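Local coordinates for protein potential RNA-dependent RNA polymerase (Human picobirnavirus, PDB 5I61) that probably catalyses RNA-templated RNA synthesis from ribonucleoside triphosphates, in both transcription and replication of the picobirnavirus genome, at residues S139-S144 with V203-F208; A182-R187 with I304-N309; L230-V235 with N353-G358; E238-R243 with C396-R401. All coordinates share one frame; numbering follows the deposited sequence.

Contact 1: S139-S144 with V203-F208; sequences STNSGS and VWMFPF
A bend near the end of Met205 (chi3 36°), modelled as selenomethionine, swings its CE against Asn141, whose CG stands opposite its own backbone nitrogen (chi1 -175°). CE rests 4.0 Å from CG of Asn141, and the two side chains cross at about a right angle. The Asn141 side-chain oxygen is tied back to its own loop: OD1 accepts from Gly143 N at 2.6 Å, in the carbonyl plane, forming an Asx turn. Further along, one direct backbone bond crosses. Phe208 N, in the first turn of a helix with Pro207 as N-cap, donates to Ser142 O at 2.8 Å, tilted 28° from the carbonyl plane. Pro207 meets Ser144, with CG 3.3 Å from OG. Three waters bridge the backbones: two of them each donate to both Asn141 O and Phe206 O, while a third accepts from Ser144 N at 2.7 Å and donates to Met205 O at 2.9 Å. Ser142 OG turns instead to Ser148 N. The loop between helices 129-135 and 150-157 is thus tied to the junction of strand 199-205 and helix 208-228, with helix 150-157 against Phe208 and Met171 of strand 168-173 against Ser144 and Pro207.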
loop_
_atom_site.group_PDB
_atom_site.type_symbol
_atom_site.label_atom_id
_atom_site.label_comp_id
_atom_site.label_asym_id
_atom_site.label_seq_id
_atom_site.Cartn_x
_atom_site.Cartn_y
_atom_site.Cartn_z
ATOM N N SER B 139 11.370 -10.633 -10.712
ATOM C CA SER B 139 10.444 -11.602 -11.280
ATOM C C SER B 139 9.175 -10.951 -11.803
ATOM O O SER B 139 8.385 -11.623 -12.484
ATOM C CB SER B 139 10.079 -12.680 -10.241
ATOM O OG SER B 139 9.939 -12.127 -8.934
ATOM N N THR B 140 8.961 -9.667 -11.512
ATOM C CA THR B 140 7.704 -9.059 -11.891
ATOM C C THR B 140 7.808 -8.489 -13.307
ATOM O O THR B 140 8.880 -8.421 -13.914
ATOM C CB THR B 140 7.274 -8.008 -10.862
ATOM O OG1 THR B 140 8.201 -6.926 -10.843
ATOM C CG2 THR B 140 7.195 -8.632 -9.458
ATOM N N ASN B 141 6.654 -8.122 -13.839
ATOM C CA ASN B 141 6.505 -7.830 -15.256
ATOM C C ASN B 141 7.243 -6.539 -15.632
ATOM O O ASN B 141 7.255 -5.566 -14.879
ATOM C CB ASN B 141 5.005 -7.758 -15.552
ATOM C CG ASN B 141 4.705 -7.587 -16.989
ATOM O OD1 ASN B 141 5.005 -6.549 -17.569
ATOM N ND2 ASN B 141 4.070 -8.583 -17.588
ATOM N N SER B 142 7.872 -6.528 -16.796
ATOM C CA SER B 142 8.656 -5.357 -17.187
ATOM C C SER B 142 7.814 -4.227 -17.764
ATOM O O SER B 142 8.350 -3.142 -17.989
ATOM C CB SER B 142 9.741 -5.750 -18.192
ATOM O OG SER B 142 9.155 -6.303 -19.346
ATOM N N GLY B 143 6.516 -4.436 -17.975
ATOM C CA GLY B 143 5.675 -3.422 -18.578
ATOM C C GLY B 143 6.172 -3.091 -19.974
ATOM O O GLY B 143 6.825 -3.896 -20.649
ATOM N N SER B 144 5.863 -1.893 -20.422
ATOM C CA SER B 144 6.226 -1.556 -21.786
ATOM C C SER B 144 7.747 -1.405 -21.840
ATOM O O SER B 144 8.353 -0.890 -20.895
ATOM C CB SER B 144 5.501 -0.294 -22.250
ATOM O OG SER B 144 6.164 0.864 -21.822
ATOM N N VAL B 203 -4.308 -0.235 -10.858
ATOM C CA VAL B 203 -2.858 -0.299 -10.706
ATOM C C VAL B 203 -2.203 0.127 -12.020
ATOM O O VAL B 203 -2.576 -0.357 -13.103
ATOM C CB VAL B 203 -2.384 -1.692 -10.283
ATOM C CG1 VAL B 203 -0.875 -1.671 -10.091
ATOM C CG2 VAL B 203 -3.107 -2.122 -9.026
ATOM N N TRP B 204 -1.242 1.058 -11.919
ATOM C CA TRP B 204 -0.455 1.542 -13.050
ATOM C C TRP B 204 0.847 0.754 -13.043
ATOM O O TRP B 204 1.689 0.932 -12.150
ATOM C CB TRP B 204 -0.175 3.049 -12.943
ATOM C CG TRP B 204 -1.399 3.921 -12.977
ATOM C CD1 TRP B 204 -2.464 3.894 -12.106
ATOM C CD2 TRP B 204 -1.682 4.965 -13.917
ATOM N NE1 TRP B 204 -3.395 4.850 -12.466
ATOM C CE2 TRP B 204 -2.937 5.524 -13.565
ATOM C CE3 TRP B 204 -0.988 5.502 -15.012
ATOM C CZ2 TRP B 204 -3.516 6.574 -14.278
ATOM C CZ3 TRP B 204 -1.576 6.534 -15.723
ATOM C CH2 TRP B 204 -2.826 7.062 -15.348
HETATM N N MSE B 205 1.007 -0.130 -14.018
HETATM C CA MSE B 205 2.198 -0.948 -14.105
HETATM C C MSE B 205 3.219 -0.274 -15.020
HETATM O O MSE B 205 3.042 -0.184 -16.242
HETATM C CB MSE B 205 1.818 -2.344 -14.581
HETATM C CG MSE B 205 0.939 -3.100 -13.606
HETATM SE SE MSE B 205 0.258 -4.794 -14.309
HETATM C CE MSE B 205 1.789 -5.332 -15.355
ATOM N N PHE B 206 4.281 0.205 -14.413
ATOM C CA PHE B 206 5.166 1.144 -15.074
ATOM C C PHE B 206 6.170 0.418 -15.958
ATOM O O PHE B 206 6.527 -0.731 -15.695
ATOM C CB PHE B 206 5.920 2.008 -14.047
ATOM C CG PHE B 206 5.157 3.228 -13.611
ATOM C CD1 PHE B 206 4.021 3.105 -12.826
ATOM C CD2 PHE B 206 5.556 4.494 -14.004
ATOM C CE1 PHE B 206 3.301 4.240 -12.438
ATOM C CE2 PHE B 206 4.843 5.631 -13.610
ATOM C CZ PHE B 206 3.721 5.508 -12.847
ATOM N N PRO B 207 6.628 1.064 -17.022
ATOM C CA PRO B 207 7.774 0.519 -17.757
ATOM C C PRO B 207 8.950 0.269 -16.821
ATOM O O PRO B 207 9.237 1.063 -15.923
ATOM C CB PRO B 207 8.084 1.613 -18.788
ATOM C CG PRO B 207 6.803 2.400 -18.925
ATOM C CD PRO B 207 6.157 2.348 -17.570
ATOM N N PHE B 208 9.609 -0.868 -17.028
ATOM C CA PHE B 208 10.840 -1.210 -16.319
ATOM C C PHE B 208 11.806 -0.028 -16.248
ATOM O O PHE B 208 12.290 0.316 -15.167
ATOM C CB PHE B 208 11.502 -2.415 -17.024
ATOM C CG PHE B 208 12.583 -3.114 -16.214
ATOM C CD1 PHE B 208 12.723 -2.886 -14.851
ATOM C CD2 PHE B 208 13.432 -4.016 -16.816
ATOM C CE1 PHE B 208 13.712 -3.525 -14.122
ATOM C CE2 PHE B 208 14.415 -4.661 -16.097
ATOM C CZ PHE B 208 14.561 -4.413 -14.766
HETATM O O HOH W 1 8.634 -2.872 -14.410
HETATM O O HOH W 2 5.027 -3.350 -14.692
HETATM O O HOH W 3 4.308 -0.324 -18.849
#

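Contact 2: A182-R187 with I304-N309; sequences AVLGWR and IPLAYN
Three backbone hydrogen bonds zip Ala182 and Leu184 to the chain from Pro305 to Ala307. Ala182 N donates to Pro305 O (2.8 Å), Ala307 N returns a bond to Ala182 O (2.6 Å), and Leu184 N donates to Ala307 O (3.0 Å). This is a parallel ladder, and a short one: the strand segments diverge at 47°, and Gly185 to Arg187 part company with the partner. Strand 176-189 has strand 199-205 antiparallel beside it as well, in a mixed sheet that probably belongs to the fingers of this right-hand polymerase. Among the side chains, Leu306 reaches across. Its CG is trans to the backbone N (chi1 178°), which lays CD1 along the neighbouring strand, 3.4 Å from the carbonyl oxygen of Ala182, and packs it on Leu184 CB at 4.1 Å. Two further apolar pairs flank it: Leu184 CD2 meets Tyr308 CB at 4.1 Å, and Ile304 CG2 faces Ala182 CB at 4.2 Å. Ile92 of helix 89-97 covers Leu184 and Leu306; Val183 and Ala307, on the other face of the sheet, pack on Phe23 of helix 17-28.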
loop_
_atom_site.group_PDB
_atom_site.type_symbol
_atom_site.label_atom_id
_atom_site.label_comp_id
_atom_site.label_asym_id
_atom_site.label_seq_id
_atom_site.Cartn_x
_atom_site.Cartn_y
_atom_site.Cartn_z
ATOM N N ALA B 182 2.185 3.280 -18.983
ATOM C CA ALA B 182 1.799 2.322 -17.958
ATOM C C ALA B 182 0.736 1.388 -18.527
ATOM O O ALA B 182 -0.066 1.771 -19.389
ATOM C CB ALA B 182 1.279 3.034 -16.701
ATOM N N VAL B 183 0.745 0.149 -18.058
ATOM C CA VAL B 183 -0.266 -0.836 -18.426
ATOM C C VAL B 183 -1.306 -0.883 -17.317
ATOM O O VAL B 183 -0.949 -0.967 -16.134
ATOM C CB VAL B 183 0.377 -2.210 -18.648
ATOM C CG1 VAL B 183 -0.703 -3.288 -18.846
ATOM C CG2 VAL B 183 1.346 -2.139 -19.853
ATOM N N LEU B 184 -2.592 -0.842 -17.679
ATOM C CA LEU B 184 -3.638 -0.912 -16.660
ATOM C C LEU B 184 -3.621 -2.268 -15.962
ATOM O O LEU B 184 -3.900 -3.303 -16.583
ATOM C CB LEU B 184 -5.011 -0.657 -17.272
ATOM C CG LEU B 184 -6.200 -0.806 -16.307
ATOM C CD1 LEU B 184 -6.253 0.296 -15.272
ATOM C CD2 LEU B 184 -7.488 -0.793 -17.110
ATOM N N GLY B 185 -3.266 -2.261 -14.675
ATOM C CA GLY B 185 -3.410 -3.412 -13.811
ATOM C C GLY B 185 -4.595 -3.274 -12.859
ATOM O O GLY B 185 -5.316 -2.278 -12.858
ATOM N N TRP B 186 -4.768 -4.302 -12.022
ATOM C CA TRP B 186 -5.917 -4.395 -11.130
ATOM C C TRP B 186 -5.516 -5.052 -9.817
ATOM O O TRP B 186 -4.638 -5.917 -9.788
ATOM C CB TRP B 186 -7.052 -5.206 -11.774
ATOM C CG TRP B 186 -8.276 -5.450 -10.879
ATOM C CD1 TRP B 186 -9.375 -4.628 -10.732
ATOM C CD2 TRP B 186 -8.525 -6.601 -10.047
ATOM N NE1 TRP B 186 -10.272 -5.195 -9.841
ATOM C CE2 TRP B 186 -9.779 -6.402 -9.416
ATOM C CE3 TRP B 186 -7.804 -7.771 -9.764
ATOM C CZ2 TRP B 186 -10.340 -7.347 -8.543
ATOM C CZ3 TRP B 186 -8.350 -8.695 -8.886
ATOM C CH2 TRP B 186 -9.609 -8.475 -8.280
ATOM N N ARG B 187 -6.163 -4.613 -8.733
ATOM C CA ARG B 187 -6.202 -5.319 -7.455
ATOM C C ARG B 187 -7.624 -5.272 -6.921
ATOM O O ARG B 187 -8.360 -4.301 -7.142
ATOM C CB ARG B 187 -5.267 -4.734 -6.379
ATOM C CG ARG B 187 -3.814 -4.924 -6.653
ATOM C CD ARG B 187 -3.406 -6.310 -6.251
ATOM N NE ARG B 187 -2.114 -6.677 -6.824
ATOM C CZ ARG B 187 -1.447 -7.803 -6.526
ATOM N NH1 ARG B 187 -1.960 -8.644 -5.631
ATOM N NH2 ARG B 187 -0.266 -8.058 -7.113
ATOM N N ILE B 304 2.525 9.979 -17.153
ATOM C CA ILE B 304 2.797 8.912 -18.123
ATOM C C ILE B 304 1.499 8.493 -18.801
ATOM O O ILE B 304 0.429 8.510 -18.163
ATOM C CB ILE B 304 3.481 7.706 -17.442
ATOM C CG1 ILE B 304 3.955 6.690 -18.500
ATOM C CG2 ILE B 304 2.562 7.014 -16.437
ATOM C CD1 ILE B 304 4.926 5.710 -18.010
ATOM N N PRO B 305 1.525 8.123 -20.080
ATOM C CA PRO B 305 0.324 7.559 -20.728
ATOM C C PRO B 305 -0.120 6.240 -20.099
ATOM O O PRO B 305 0.645 5.533 -19.442
ATOM C CB PRO B 305 0.774 7.354 -22.176
ATOM C CG PRO B 305 1.868 8.353 -22.362
ATOM C CD PRO B 305 2.569 8.498 -21.052
ATOM N N LEU B 306 -1.382 5.896 -20.327
ATOM C CA LEU B 306 -1.968 4.667 -19.810
ATOM C C LEU B 306 -2.423 3.804 -20.981
ATOM O O LEU B 306 -3.326 4.201 -21.724
ATOM C CB LEU B 306 -3.148 4.969 -18.885
ATOM C CG LEU B 306 -3.842 3.714 -18.356
ATOM C CD1 LEU B 306 -2.817 2.763 -17.725
ATOM C CD2 LEU B 306 -4.929 4.021 -17.338
ATOM N N ALA B 307 -1.811 2.629 -21.145
ATOM C CA ALA B 307 -2.343 1.623 -22.061
ATOM C C ALA B 307 -3.424 0.816 -21.335
ATOM O O ALA B 307 -3.119 -0.096 -20.569
ATOM C CB ALA B 307 -1.226 0.719 -22.576
ATOM N N TYR B 308 -4.691 1.123 -21.575
ATOM C CA TYR B 308 -5.775 0.447 -20.866
ATOM C C TYR B 308 -6.420 -0.688 -21.665
ATOM O O TYR B 308 -7.246 -1.438 -21.120
ATOM C CB TYR B 308 -6.835 1.464 -20.421
ATOM C CG TYR B 308 -7.428 2.330 -21.526
ATOM C CD1 TYR B 308 -6.796 3.507 -21.941
ATOM C CD2 TYR B 308 -8.650 1.998 -22.119
ATOM C CE1 TYR B 308 -7.350 4.305 -22.959
ATOM C CE2 TYR B 308 -9.202 2.788 -23.119
ATOM C CZ TYR B 308 -8.555 3.926 -23.533
ATOM O OH TYR B 308 -9.125 4.692 -24.514
ATOM N N ASN B 309 -6.023 -0.878 -22.912
ATOM C CA ASN B 309 -6.563 -1.932 -23.760
ATOM C C ASN B 309 -5.588 -2.103 -24.915
ATOM O O ASN B 309 -4.717 -1.258 -25.135
ATOM C CB ASN B 309 -7.980 -1.589 -24.233
ATOM C CG ASN B 309 -8.740 -2.801 -24.777
ATOM O OD1 ASN B 309 -8.261 -3.953 -24.740
ATOM N ND2 ASN B 309 -9.949 -2.540 -25.266
#

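Contact 3: L230-V235 with N353-G358; sequences LVPAWV and NSQCLG
Leu357 drives a methyl into the angle between Val231 and Trp234, and this is the tight end of the contact. Its CD2 lies 3.3 Å from Trp234 NE1 and 3.7 Å from Val231 CG1, while its CG sits 3.9 Å from Ala233 CB. With chi1 at -163° the Leu357 side chain extends on the far side from its own nitrogen, which carries the methyl across. Val231 CG1 also lies over one face of the indole, 3.7 Å above its plane and toward the rim, and Trp234 NE1 has its polar partner in Thr504 O. The other end, around Gln355, is looser and wetter, though still buried. There OE1 approaches the Pro232 ring obliquely at its CB-CG side, 3.2 Å from CG, and a water joins the two chains, accepting from Ala233 N at 3.2 Å and donating to Gln355 OE1 at 2.8 Å. With NE2 bonded to Val240 O, the Gln355 amide is held at both ends. Gly358 opens the Gly-Asp-Asp turn of motif C, the palm hairpin of viral polymerases. The preceding strand 355-357, at the edge of the four-stranded sheet, lies between the weakly bonded helix 232-235 and helix 327-344, with helix 237-250 flanking Gln355.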
loop_
_atom_site.group_PDB
_atom_site.type_symbol
_atom_site.label_atom_id
_atom_site.label_comp_id
_atom_site.label_asym_id
_atom_site.label_seq_id
_atom_site.Cartn_x
_atom_site.Cartn_y
_atom_site.Cartn_z
ATOM N N LEU B 230 12.435 7.978 10.524
ATOM C CA LEU B 230 11.548 9.120 10.280
ATOM C C LEU B 230 10.121 8.692 9.925
ATOM O O LEU B 230 9.159 9.369 10.302
ATOM C CB LEU B 230 12.128 10.011 9.184
ATOM C CG LEU B 230 13.411 10.712 9.628
ATOM C CD1 LEU B 230 14.092 11.225 8.401
ATOM C CD2 LEU B 230 13.091 11.877 10.585
ATOM N N VAL B 231 9.960 7.591 9.195
ATOM C CA VAL B 231 8.651 7.009 8.891
ATOM C C VAL B 231 8.592 5.613 9.504
ATOM O O VAL B 231 9.041 4.637 8.872
ATOM C CB VAL B 231 8.383 6.946 7.372
ATOM C CG1 VAL B 231 7.050 6.234 7.109
ATOM C CG2 VAL B 231 8.367 8.355 6.729
ATOM N N PRO B 232 8.008 5.455 10.701
ATOM C CA PRO B 232 8.083 4.145 11.378
ATOM C C PRO B 232 7.515 3.005 10.542
ATOM O O PRO B 232 8.069 1.896 10.564
ATOM C CB PRO B 232 7.287 4.369 12.679
ATOM C CG PRO B 232 7.290 5.825 12.908
ATOM C CD PRO B 232 7.320 6.468 11.526
ATOM N N ALA B 233 6.449 3.250 9.776
ATOM C CA ALA B 233 5.841 2.171 9.008
ATOM C C ALA B 233 6.747 1.644 7.893
ATOM O O ALA B 233 6.488 0.561 7.375
ATOM C CB ALA B 233 4.503 2.624 8.429
ATOM N N TRP B 234 7.793 2.374 7.508
ATOM C CA TRP B 234 8.805 1.817 6.605
ATOM C C TRP B 234 9.787 0.889 7.324
ATOM O O TRP B 234 10.525 0.141 6.661
ATOM C CB TRP B 234 9.588 2.951 5.909
ATOM C CG TRP B 234 8.777 3.683 4.871
ATOM C CD1 TRP B 234 7.582 3.292 4.357
ATOM C CD2 TRP B 234 9.105 4.922 4.222
ATOM N NE1 TRP B 234 7.140 4.201 3.429
ATOM C CE2 TRP B 234 8.053 5.211 3.320
ATOM C CE3 TRP B 234 10.200 5.794 4.281
ATOM C CZ2 TRP B 234 8.049 6.350 2.505
ATOM C CZ3 TRP B 234 10.184 6.941 3.479
ATOM C CH2 TRP B 234 9.113 7.208 2.608
ATOM N N VAL B 235 9.818 0.916 8.658
ATOM C CA VAL B 235 10.689 0.042 9.432
ATOM C C VAL B 235 9.931 -1.232 9.786
ATOM O O VAL B 235 10.237 -2.297 9.244
ATOM C CB VAL B 235 11.223 0.768 10.678
ATOM C CG1 VAL B 235 12.229 -0.071 11.395
ATOM C CG2 VAL B 235 11.876 2.047 10.264
ATOM N N ASN B 353 5.266 12.859 17.217
ATOM C CA ASN B 353 4.967 11.432 17.234
ATOM C C ASN B 353 3.703 11.083 16.460
ATOM O O ASN B 353 3.366 9.909 16.354
ATOM C CB ASN B 353 4.882 10.939 18.673
ATOM C CG ASN B 353 6.095 11.364 19.482
ATOM O OD1 ASN B 353 7.210 10.906 19.246
ATOM N ND2 ASN B 353 5.877 12.252 20.428
ATOM N N SER B 354 3.012 12.071 15.916
ATOM C CA SER B 354 2.074 11.849 14.828
ATOM C C SER B 354 2.724 11.064 13.682
ATOM O O SER B 354 3.941 11.134 13.452
ATOM C CB SER B 354 1.571 13.207 14.318
ATOM O OG SER B 354 1.058 13.977 15.399
ATOM N N GLN B 355 1.902 10.317 12.937
ATOM C CA GLN B 355 2.399 9.399 11.905
ATOM C C GLN B 355 1.562 9.526 10.638
ATOM O O GLN B 355 0.360 9.815 10.700
ATOM C CB GLN B 355 2.364 7.907 12.371
ATOM C CG GLN B 355 3.364 7.583 13.461
ATOM C CD GLN B 355 3.480 6.076 13.762
ATOM O OE1 GLN B 355 4.155 5.333 13.019
ATOM N NE2 GLN B 355 2.852 5.631 14.872
ATOM N N CYS B 356 2.188 9.264 9.493
ATOM C CA CYS B 356 1.405 9.117 8.281
ATOM C C CYS B 356 2.135 8.223 7.293
ATOM O O CYS B 356 3.359 8.053 7.357
ATOM C CB CYS B 356 1.093 10.474 7.644
ATOM S SG CYS B 356 2.565 11.475 7.201
ATOM N N LEU B 357 1.356 7.642 6.384
ATOM C CA LEU B 357 1.862 6.725 5.370
ATOM C C LEU B 357 0.846 6.731 4.237
ATOM O O LEU B 357 -0.307 6.337 4.445
ATOM C CB LEU B 357 2.045 5.316 5.941
ATOM C CG LEU B 357 2.916 4.253 5.228
ATOM C CD1 LEU B 357 2.361 3.803 3.908
ATOM C CD2 LEU B 357 4.368 4.664 5.064
ATOM N N GLY B 358 1.277 7.164 3.055
ATOM C CA GLY B 358 0.368 7.385 1.940
ATOM C C GLY B 358 -0.921 8.068 2.357
ATOM O O GLY B 358 -0.904 9.208 2.835
HETATM O O HOH W 4 4.503 5.693 10.250
#

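Contact 4: E238-R243 with C396-R401; sequences EAVDRR and CTYLRR
The 238-243 part of helix 237-250 and the hairpin at Tyr398-Arg401 keep their backbones well apart, 9.1 Å between the CA atoms of Val240 and Tyr398, so side chains alone span the gap. The hairpin is tight: Tyr398 and Arg401 bond to each other N to O in both directions, around Leu399 and Arg400, which both have left-handed backbone angles. On the apolar side, Val240 CG1 comes in the plane of the Tyr398 ring, at the CD2-CE2 edge, 3.8 Å from CE2. Leu399 CG lies over the centre of one face of that ring, 3.7 Å above it. The charged side is a salt bridge between Asp241 and Arg401. Arg401 bends at chi3 (101°), and the pairing is skewed: Asp241 OD1 sits 3.0 Å from NH1 and 3.2 Å from NH2 of Arg401, while OD2 is 3.4 Å from NH2. The carboxylate and guanidinium planes are 25° apart, but both hydrogen bonds are weak, NH1-OD1 through a poor angle and NH2-OD2 through length. Asp241 OD1 also takes a weak bond from Gly415 N. Leu399 N donates to Asp360 of the Gly-Asp-Asp sequence, an arrangement consistent with the motif E hairpin, which in these polymerases lies against the palm.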
loop_
_atom_site.group_PDB
_atom_site.type_symbol
_atom_site.label_atom_id
_atom_site.label_comp_id
_atom_site.label_asym_id
_atom_site.label_seq_id
_atom_site.Cartn_x
_atom_site.Cartn_y
_atom_site.Cartn_z
ATOM N N GLU B 238 6.355 -2.749 14.874
ATOM C CA GLU B 238 6.811 -2.466 16.223
ATOM C C GLU B 238 7.346 -1.041 16.334
ATOM O O GLU B 238 7.149 -0.384 17.370
ATOM C CB GLU B 238 7.842 -3.515 16.644
ATOM C CG GLU B 238 7.174 -4.908 16.863
ATOM C CD GLU B 238 6.633 -5.546 15.568
ATOM O OE1 GLU B 238 5.606 -6.265 15.645
ATOM O OE2 GLU B 238 7.243 -5.328 14.488
ATOM N N ALA B 239 7.940 -0.523 15.253
ATOM C CA ALA B 239 8.335 0.881 15.226
ATOM C C ALA B 239 7.112 1.799 15.182
ATOM O O ALA B 239 7.120 2.893 15.765
ATOM C CB ALA B 239 9.257 1.137 14.032
ATOM N N VAL B 240 6.066 1.388 14.466
ATOM C CA VAL B 240 4.813 2.127 14.514
ATOM C C VAL B 240 4.293 2.164 15.940
ATOM O O VAL B 240 3.933 3.233 16.468
ATOM C CB VAL B 240 3.789 1.505 13.544
ATOM C CG1 VAL B 240 2.429 2.148 13.742
ATOM C CG2 VAL B 240 4.268 1.660 12.089
ATOM N N ASP B 241 4.247 0.982 16.583
ATOM C CA ASP B 241 3.755 0.859 17.958
ATOM C C ASP B 241 4.505 1.787 18.905
ATOM O O ASP B 241 3.899 2.400 19.794
ATOM C CB ASP B 241 3.890 -0.587 18.475
ATOM C CG ASP B 241 3.013 -1.610 17.726
ATOM O OD1 ASP B 241 1.968 -1.237 17.131
ATOM O OD2 ASP B 241 3.377 -2.810 17.777
ATOM N N ARG B 242 5.827 1.901 18.740
ATOM C CA ARG B 242 6.577 2.675 19.714
ATOM C C ARG B 242 6.266 4.158 19.598
ATOM O O ARG B 242 6.190 4.853 20.615
ATOM C CB ARG B 242 8.074 2.438 19.568
ATOM C CG ARG B 242 8.848 3.184 20.665
ATOM C CD ARG B 242 10.328 2.989 20.524
ATOM N NE ARG B 242 10.554 1.707 19.890
ATOM C CZ ARG B 242 10.900 1.545 18.634
ATOM N NH1 ARG B 242 11.051 2.644 17.832
ATOM N NH2 ARG B 242 11.072 0.293 18.170
ATOM N N ARG B 243 6.035 4.639 18.373
ATOM C CA ARG B 243 5.709 6.037 18.160
ATOM C C ARG B 243 4.256 6.335 18.529
ATOM O O ARG B 243 3.967 7.438 19.029
ATOM C CB ARG B 243 6.019 6.403 16.710
ATOM C CG ARG B 243 5.748 7.842 16.401
ATOM C CD ARG B 243 6.670 8.404 15.359
ATOM N NE ARG B 243 8.098 8.234 15.657
ATOM C CZ ARG B 243 9.069 8.495 14.777
ATOM N NH1 ARG B 243 8.769 8.930 13.551
ATOM N NH2 ARG B 243 10.334 8.319 15.115
ATOM N N CYS B 396 -7.019 4.966 18.796
ATOM C CA CYS B 396 -6.885 5.396 17.409
ATOM C C CYS B 396 -6.794 4.163 16.537
ATOM O O CYS B 396 -6.576 3.057 17.023
ATOM C CB CYS B 396 -5.633 6.269 17.222
ATOM S SG CYS B 396 -4.050 5.466 17.605
ATOM N N THR B 397 -6.926 4.365 15.236
ATOM C CA THR B 397 -6.659 3.316 14.264
ATOM C C THR B 397 -5.687 3.844 13.223
ATOM O O THR B 397 -5.687 5.031 12.889
ATOM C CB THR B 397 -7.931 2.830 13.584
ATOM O OG1 THR B 397 -8.527 3.944 12.933
ATOM C CG2 THR B 397 -8.922 2.344 14.639
ATOM N N TYR B 398 -4.839 2.953 12.730
ATOM C CA TYR B 398 -3.817 3.367 11.787
ATOM C C TYR B 398 -3.234 2.114 11.149
ATOM O O TYR B 398 -2.886 1.162 11.857
ATOM C CB TYR B 398 -2.756 4.202 12.505
ATOM C CG TYR B 398 -1.549 4.598 11.671
ATOM C CD1 TYR B 398 -1.672 5.461 10.578
ATOM C CD2 TYR B 398 -0.270 4.165 12.030
ATOM C CE1 TYR B 398 -0.557 5.855 9.849
ATOM C CE2 TYR B 398 0.841 4.555 11.323
ATOM C CZ TYR B 398 0.697 5.399 10.226
ATOM O OH TYR B 398 1.809 5.772 9.516
ATOM N N LEU B 399 -3.158 2.107 9.819
ATOM C CA LEU B 399 -2.721 0.946 9.049
ATOM C C LEU B 399 -3.577 -0.277 9.388
ATOM O O LEU B 399 -3.081 -1.390 9.566
ATOM C CB LEU B 399 -1.226 0.691 9.251
ATOM C CG LEU B 399 -0.368 1.919 8.895
ATOM C CD1 LEU B 399 1.126 1.634 8.994
ATOM C CD2 LEU B 399 -0.721 2.507 7.540
ATOM N N ARG B 400 -4.889 -0.043 9.487
ATOM C CA ARG B 400 -5.896 -1.037 9.860
ATOM C C ARG B 400 -5.595 -1.754 11.181
ATOM O O ARG B 400 -5.982 -2.916 11.397
ATOM C CB ARG B 400 -6.134 -2.011 8.713
ATOM C CG ARG B 400 -6.757 -1.265 7.526
ATOM C CD ARG B 400 -7.416 -2.282 6.672
ATOM N NE ARG B 400 -6.575 -2.577 5.536
ATOM C CZ ARG B 400 -5.969 -3.721 5.311
ATOM N NH1 ARG B 400 -5.947 -4.755 6.205
ATOM N NH2 ARG B 400 -5.250 -3.873 4.228
ATOM N N ARG B 401 -4.965 -1.057 12.118
ATOM C CA ARG B 401 -4.825 -1.594 13.459
ATOM C C ARG B 401 -5.421 -0.644 14.494
ATOM O O ARG B 401 -5.377 0.579 14.345
ATOM C CB ARG B 401 -3.360 -1.869 13.789
ATOM C CG ARG B 401 -2.696 -2.948 12.958
ATOM C CD ARG B 401 -1.225 -2.611 12.915
ATOM N NE ARG B 401 -0.439 -3.401 13.839
ATOM C CZ ARG B 401 0.643 -2.974 14.484
ATOM N NH1 ARG B 401 1.070 -1.723 14.350
ATOM N NH2 ARG B 401 1.284 -3.811 15.300
#

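In the fold
All four contacts are largely buried, but they form two pairs on opposite sides of the chain's centre. Contacts 1 and 2, centres about 9 Å apart, share one sheet: strands 199-205 and 176-189 are neighbours, bonded from Met205 O to Val183 N, and Pro207 packs on Ile304. Contact 2 is built on three main-chain bonds; contact 1 has one, and three waters bridge the rest of its backbone. Contacts 3 and 4, also about 9 Å apart, rely on side chains across wider backbone gaps; contact 3 is apolar with one water bridge, contact 4 adds a salt bridge. Helices 232-235 and 237-250 follow each other, and Tyr398 OH packs on Cys356 to join the pair.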